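Side-chain contact in GTP pyrophosphokinase (Chlorobaculum tepidum, PDB 3IBW), which probably makes the alarmone (p)ppGpp as a GTP pyrophosphokinase, with this ACT domain likely serving as a regulatory module: residues K65-K68 and T74-R77. The protein carries 1 engineered substitution. Residues are numbered along the deposited sequence; the frame is centred on the assembly and turned at random.
Sequences KLRK and TVER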
# COMPACT_ATOMS: atom_id res chain seq x y z
N LYS A 65 -8.58 7.04 11.79
CA LYS A 65 -7.18 7.42 11.63
C LYS A 65 -6.93 7.94 10.21
O LYS A 65 -6.25 8.94 10.00
CB LYS A 65 -6.25 6.23 11.88
CG LYS A 65 -5.90 6.01 13.34
CD LYS A 65 -4.51 5.39 13.46
CE LYS A 65 -3.41 6.41 13.16
NZ LYS A 65 -2.76 6.94 14.40
N LEU A 66 -7.48 7.23 9.22
CA LEU A 66 -7.32 7.63 7.82
C LEU A 66 -8.08 8.92 7.51
O LEU A 66 -7.58 9.76 6.77
CB LEU A 66 -7.84 6.53 6.90
CG LEU A 66 -6.99 5.26 6.82
CD1 LEU A 66 -7.83 4.09 6.35
CD2 LEU A 66 -5.81 5.50 5.89
N ARG A 67 -9.26 9.09 8.10
CA ARG A 67 -10.07 10.27 7.83
C ARG A 67 -9.45 11.54 8.40
O ARG A 67 -9.69 12.63 7.90
CB ARG A 67 -11.51 10.08 8.34
CG ARG A 67 -12.54 10.98 7.65
CD ARG A 67 -13.97 10.75 8.15
NE ARG A 67 -14.49 9.43 7.80
CZ ARG A 67 -14.48 8.38 8.62
NH1 ARG A 67 -13.98 8.50 9.84
NH2 ARG A 67 -14.99 7.22 8.22
N LYS A 68 -8.63 11.38 9.44
CA LYS A 68 -7.98 12.52 10.07
C LYS A 68 -6.74 13.02 9.35
O LYS A 68 -6.19 14.06 9.70
CB LYS A 68 -7.64 12.19 11.53
CG LYS A 68 -8.86 12.18 12.45
CD LYS A 68 -8.49 11.83 13.88
CE LYS A 68 -9.73 11.67 14.75
NZ LYS A 68 -9.52 10.66 15.83
N THR A 74 -12.66 11.51 1.72
CA THR A 74 -13.61 10.57 2.29
C THR A 74 -12.99 9.22 2.65
O THR A 74 -11.99 8.81 2.06
CB THR A 74 -14.78 10.26 1.29
OG1 THR A 74 -14.24 9.65 0.10
CG2 THR A 74 -15.53 11.53 0.89
N VAL A 75 -13.57 8.56 3.64
CA VAL A 75 -13.16 7.22 4.05
C VAL A 75 -14.50 6.54 4.35
O VAL A 75 -15.30 7.03 5.16
CB VAL A 75 -12.29 7.21 5.33
CG1 VAL A 75 -11.95 5.76 5.69
CG2 VAL A 75 -11.02 8.00 5.10
N GLU A 76 -14.77 5.43 3.68
CA GLU A 76 -16.02 4.71 3.88
C GLU A 76 -15.75 3.22 3.89
O GLU A 76 -14.75 2.76 3.34
CB GLU A 76 -17.01 5.04 2.75
CG GLU A 76 -16.69 4.34 1.42
CD GLU A 76 -17.30 5.04 0.20
OE1 GLU A 76 -18.42 4.67 -0.22
OE2 GLU A 76 -16.65 5.96 -0.33
N ARG A 77 -16.64 2.47 4.54
CA ARG A 77 -16.51 1.03 4.57
C ARG A 77 -17.14 0.50 3.27
O ARG A 77 -18.21 0.94 2.84
CB ARG A 77 -17.27 0.44 5.75
CG ARG A 77 -17.17 -1.07 5.83
CD ARG A 77 -17.83 -1.56 7.09
NE ARG A 77 -17.91 -3.01 7.11
CZ ARG A 77 -18.40 -3.70 8.13
NH1 ARG A 77 -18.85 -3.07 9.20
NH2 ARG A 77 -18.46 -5.03 8.05
O HOH W 1 -15.51 10.08 5.10
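The guanidinium of Arg67 is the flat group of this contact, and Val75 CB lies over one of its faces. At its edge, in the plane of the group, sits a water. The setting is the ACT domain, a ferredoxin-like βαββαβ fold in which two helices cover one side of a four-stranded antiparallel sheet. Here the end of helix 56-67 packs on strand 72-78, one of the two edge strands of the sheet within this chain.

Arg67 reaches the strand by one direct bond and one water bridge. Arg67 NH2 donates to Val75 O at 3.1 Å, with an N-H...O angle of 155°. The donor stands above the carbonyl plane, 48° out of it. Arg67 NE donates to the water O at 3.0 Å, and the same water O accepts from Val75 N at 2.9 Å. Arg67 therefore holds Val75 directly at O and through the water at N. Arg67 NH1 turns to a different partner, Asp64 of the same helix, in a salt bridge. Together these bonds should hold the guanidinium's orientation. CG of Arg67 lies anti to the backbone N, and a bend at chi3 (-66°) brings the guanidinium back over Val75.

Val75 points toward the helix and is buried. Met63 of the helix and Ile8 of the neighbouring strand also touch it. Leu66 joins the same apolar layer, packing on Ile10 of strand 4-13 and on Ile22 and Val25 of helix 18-28. Val75 CG2 meets Leu66 CB at 3.9 Å. The same methyl rests against the helix backbone, where Val75 CG2 lies 3.6 Å from Arg67 N.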